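Local coordinates for translation initiation factor eIF2b-like protein,Translation initiation factor eIF2b-like protein (Chaetomium thermophilum, PDB 4ZEM) that probably contributes, as the beta subunit of the heterodecameric eIF2B complex, to guanine nucleotide exchange on the initiation factor eIF2, at residues M259-I262 with P263-K267; Y351-P354 with D355-D358. All blocks are in the same frame, centred on the assembly; numbering follows the deposited sequence.

How the contacts relate
Both contacts are local turns that lead the chain into parallel strands of the Rossmann-like domain: contact 1 runs from helix 258-261 into strand 267-271, contact 2 from strand 349-352 into strand 359-362. Their centres lie about 18 Å apart and their nearest atoms about 8 Å, without touching, yet both set side chains on helix 287-296. Each combines buried aliphatic residues with more exposed ones. In contact 1, its centre about 29 Å from the centre of the chain, a tyrosine ring carries an arginine methylene over its face, and the two backbone bonds are weak. In contact 2, centred about 19 Å from it, an isoleucine methyl meets two aliphatic side chains at about right angles in a proline-rich bend, with straighter hydrogen bonds.

Contact 1: residues M259-I262 with P263-K267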
loop_
_atom_site.group_PDB
_atom_site.type_symbol
_atom_site.label_atom_id
_atom_site.label_comp_id
_atom_site.label_asym_id
_atom_site.label_seq_id
_atom_site.Cartn_x
_atom_site.Cartn_y
_atom_site.Cartn_z
ATOM N N MET A 259 9.166 27.641 5.831
ATOM C CA MET A 259 9.114 28.356 4.565
ATOM C C MET A 259 10.418 29.094 4.304
ATOM O O MET A 259 10.893 29.165 3.172
ATOM C CB MET A 259 7.949 29.345 4.580
ATOM C CG MET A 259 7.291 29.567 3.243
ATOM S SD MET A 259 6.541 28.043 2.651
ATOM C CE MET A 259 5.598 27.547 4.088
ATOM N N ALA A 260 11.003 29.628 5.368
ATOM C CA ALA A 260 12.279 30.323 5.282
ATOM C C ALA A 260 13.437 29.378 4.950
ATOM O O ALA A 260 14.378 29.766 4.263
ATOM C CB ALA A 260 12.561 31.068 6.578
ATOM N N TYR A 261 13.362 28.137 5.426
ATOM C CA TYR A 261 14.506 27.235 5.341
ATOM C C TYR A 261 14.539 26.322 4.114
ATOM O O TYR A 261 15.606 25.821 3.761
ATOM C CB TYR A 261 14.537 26.351 6.602
ATOM C CG TYR A 261 15.753 25.466 6.715
ATOM C CD1 TYR A 261 16.917 25.941 7.306
ATOM C CD2 TYR A 261 15.749 24.167 6.223
ATOM C CE1 TYR A 261 18.039 25.149 7.411
ATOM C CE2 TYR A 261 16.872 23.370 6.313
ATOM C CZ TYR A 261 18.014 23.870 6.913
ATOM O OH TYR A 261 19.138 23.091 7.024
ATOM N N ILE A 262 13.416 26.181 3.411
ATOM C CA ILE A 262 13.370 25.324 2.218
ATOM C C ILE A 262 14.402 25.649 1.119
ATOM O O ILE A 262 14.957 24.725 0.522
ATOM C CB ILE A 262 11.945 25.304 1.609
ATOM C CG1 ILE A 262 10.995 24.605 2.586
ATOM C CG2 ILE A 262 11.928 24.577 0.276
ATOM C CD1 ILE A 262 9.958 23.696 1.955
ATOM N N PRO A 263 14.689 26.937 0.861
ATOM C CA PRO A 263 15.720 27.221 -0.149
ATOM C C PRO A 263 17.074 26.559 0.112
ATOM O O PRO A 263 17.776 26.223 -0.838
ATOM C CB PRO A 263 15.844 28.729 -0.075
ATOM C CG PRO A 263 14.465 29.133 0.277
ATOM C CD PRO A 263 14.015 28.175 1.288
ATOM N N ARG A 264 17.443 26.404 1.380
ATOM C CA ARG A 264 18.650 25.668 1.747
ATOM C C ARG A 264 18.666 24.208 1.245
ATOM O O ARG A 264 19.697 23.739 0.760
ATOM C CB ARG A 264 18.862 25.715 3.264
ATOM C CG ARG A 264 20.084 24.931 3.742
ATOM C CD ARG A 264 21.364 25.448 3.060
ATOM N NE ARG A 264 22.597 24.868 3.597
ATOM C CZ ARG A 264 23.271 23.870 3.030
ATOM N NH1 ARG A 264 24.385 23.419 3.591
ATOM N NH2 ARG A 264 22.822 23.299 1.919
ATOM N N VAL A 265 17.562 23.480 1.430
ATOM C CA VAL A 265 17.542 22.023 1.215
ATOM C C VAL A 265 17.726 21.631 -0.255
ATOM O O VAL A 265 17.478 22.425 -1.156
ATOM C CB VAL A 265 16.234 21.374 1.740
ATOM C CG1 VAL A 265 15.823 21.999 3.068
ATOM C CG2 VAL A 265 15.114 21.483 0.719
ATOM N N ASN A 266 18.252 20.432 -0.485
ATOM C CA ASN A 266 18.415 19.898 -1.839
ATOM C C ASN A 266 17.153 19.232 -2.391
ATOM O O ASN A 266 16.857 19.339 -3.578
ATOM C CB ASN A 266 19.576 18.914 -1.861
ATOM C CG ASN A 266 20.904 19.600 -1.655
ATOM O OD1 ASN A 266 21.539 19.442 -0.613
ATOM N ND2 ASN A 266 21.336 20.366 -2.651
ATOM N N LYS A 267 16.439 18.512 -1.532
ATOM C CA LYS A 267 15.243 17.796 -1.948
ATOM C C LYS A 267 14.300 17.572 -0.776
ATOM O O LYS A 267 14.714 17.591 0.384
ATOM C CB LYS A 267 15.600 16.451 -2.585
ATOM C CG LYS A 267 16.478 15.564 -1.723
ATOM C CD LYS A 267 17.272 14.596 -2.584
ATOM C CE LYS A 267 18.112 15.337 -3.607
ATOM N NZ LYS A 267 18.936 14.405 -4.417
#
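Tyr261 and Val265 form the apolar centre of this turn, which follows helix 258-261 on the way to strand 267-271, a helix-to-strand connection of the Rossmann-like domain. Methyl CG1 of Val265 lies 3.7 Å from CE2 of Tyr261 and almost as near to CD2, so it meets that side of the ring obliquely. Arg264 takes a clear position over a face: its CB is 4.2 Å from the centroid of the Tyr261 ring and only 10° off the ring normal, a CH-pi contact. With CG of Tyr261 anti to the backbone N (chi1 -174°) and CG of Arg264 likewise anti to its own, the two side chains run side by side in the same direction. CG of Arg264 continues the layer to the phenol end, 3.9 Å from OH of Tyr261. Buried Ile262 packs on Ala293 of helix 287-296, while its CB touches the ring of Pro263, 3.6 Å from CD. Proline has no N-H to give, and the turn is closed beyond it by two weak backbone bonds, Arg264 N to Tyr261 O at 3.1 Å and Val265 N to Ile262 O at 3.0 Å, each bent to 131° at the hydrogen. Farther out, the guanidinium group of Arg264 makes a cation-pi contact with Tyr194. At the polar edge Lys299 NZ gives a hydrogen bond to Pro263 O and a weak one to Val265 O, so a single ammonium group joins two carbonyl oxygens of the turn.

Contact 2: residues Y351-P354 with D355-D358; sequences YIPP and DLVD
Ile352 meets Leu356 and Val357 through a single methyl, with its side chain crossing each of theirs at about a right angle. CG2 of Ile352 is 3.6 Å from CG2 of Val357 and 3.7 Å from CB of Leu356, so one branch serves both neighbours. On the valine, CG1 is anti to the backbone N (chi1 -177°), which leaves CG2 beside that N, anti to the carbonyl carbon, as the methyl that meets the isoleucine. Leu356 meets Pro353 at a slant: its CD1 lies 3.9 Å from CD of Pro353 and 4.0 Å from CG, along one side of the proline ring. The backbone that brings these groups together is a tight 3-10 turn closed by two successive i-to-i+3 hydrogen bonds. Leu356 N reaches Pro353 O at 3.2 Å, and Val357 N reaches Pro354 O at 3.1 Å, with N-H...O angles of 142° and 153°. At the outer edge, the carboxylate of Asp355 forms a salt bridge with Arg369, which also touches Pro354. The turn follows strand 349-352, an outer strand of the small antiparallel sheet, and precedes strand 359-362 of the main sheet; Ile352 and Leu356 share Cys288 on helix 287-296, while Val357 packs on Leu281 of strand 281-284.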
loop_
_atom_site.group_PDB
_atom_site.type_symbol
_atom_site.label_atom_id
_atom_site.label_comp_id
_atom_site.label_asym_id
_atom_site.label_seq_id
_atom_site.Cartn_x
_atom_site.Cartn_y
_atom_site.Cartn_z
ATOM N N TYR A 351 -4.065 16.664 0.288
ATOM C CA TYR A 351 -3.946 16.159 -1.061
ATOM C C TYR A 351 -2.891 16.975 -1.797
ATOM O O TYR A 351 -2.867 18.202 -1.708
ATOM C CB TYR A 351 -5.298 16.214 -1.771
ATOM C CG TYR A 351 -5.229 16.023 -3.263
ATOM C CD1 TYR A 351 -5.195 14.747 -3.814
ATOM C CD2 TYR A 351 -5.235 17.113 -4.126
ATOM C CE1 TYR A 351 -5.142 14.561 -5.183
ATOM C CE2 TYR A 351 -5.187 16.938 -5.496
ATOM C CZ TYR A 351 -5.142 15.658 -6.020
ATOM O OH TYR A 351 -5.092 15.467 -7.381
ATOM N N ILE A 352 -1.996 16.294 -2.497
ATOM C CA ILE A 352 -1.016 16.994 -3.306
ATOM C C ILE A 352 -1.322 16.717 -4.768
ATOM O O ILE A 352 -1.334 15.560 -5.187
ATOM C CB ILE A 352 0.415 16.547 -2.968
ATOM C CG1 ILE A 352 0.752 16.908 -1.523
ATOM C CG2 ILE A 352 1.414 17.166 -3.937
ATOM C CD1 ILE A 352 2.177 16.619 -1.143
ATOM N N PRO A 353 -1.573 17.775 -5.552
ATOM C CA PRO A 353 -1.836 17.610 -6.985
ATOM C C PRO A 353 -0.552 17.192 -7.713
ATOM O O PRO A 353 0.542 17.446 -7.203
ATOM C CB PRO A 353 -2.331 18.994 -7.415
ATOM C CG PRO A 353 -1.752 19.929 -6.430
ATOM C CD PRO A 353 -1.641 19.186 -5.131
ATOM N N PRO A 354 -0.682 16.535 -8.877
ATOM C CA PRO A 354 0.487 15.992 -9.587
ATOM C C PRO A 354 1.533 17.034 -10.017
ATOM O O PRO A 354 2.713 16.690 -10.135
ATOM C CB PRO A 354 -0.142 15.319 -10.815
ATOM C CG PRO A 354 -1.469 16.012 -10.989
ATOM C CD PRO A 354 -1.940 16.253 -9.594
ATOM N N ASP A 355 1.119 18.276 -10.245
ATOM C CA ASP A 355 2.053 19.333 -10.634
ATOM C C ASP A 355 3.140 19.574 -9.584
ATOM O O ASP A 355 4.266 19.929 -9.925
ATOM C CB ASP A 355 1.300 20.631 -10.929
ATOM C CG ASP A 355 0.900 20.745 -12.387
ATOM O OD1 ASP A 355 1.023 19.736 -13.114
ATOM O OD2 ASP A 355 0.474 21.841 -12.815
ATOM N N LEU A 356 2.781 19.407 -8.314
ATOM C CA LEU A 356 3.707 19.578 -7.189
ATOM C C LEU A 356 4.643 18.389 -6.956
ATOM O O LEU A 356 5.564 18.480 -6.145
ATOM C CB LEU A 356 2.936 19.865 -5.899
ATOM C CG LEU A 356 2.185 21.200 -5.908
ATOM C CD1 LEU A 356 1.461 21.462 -4.589
ATOM C CD2 LEU A 356 3.136 22.343 -6.249
ATOM N N VAL A 357 4.386 17.266 -7.620
ATOM C CA VAL A 357 5.208 16.066 -7.421
ATOM C C VAL A 357 6.176 15.793 -8.574
ATOM O O VAL A 357 5.780 15.788 -9.730
ATOM C CB VAL A 357 4.331 14.811 -7.228
ATOM C CG1 VAL A 357 5.204 13.590 -6.955
ATOM C CG2 VAL A 357 3.338 15.030 -6.108
ATOM N N ASP A 358 7.440 15.534 -8.252
ATOM C CA ASP A 358 8.442 15.284 -9.288
ATOM C C ASP A 358 8.710 13.804 -9.519
ATOM O O ASP A 358 8.721 13.341 -10.655
ATOM C CB ASP A 358 9.749 15.994 -8.937
ATOM C CG ASP A 358 9.609 17.497 -8.957
ATOM O OD1 ASP A 358 9.485 18.061 -10.066
ATOM O OD2 ASP A 358 9.607 18.114 -7.869
#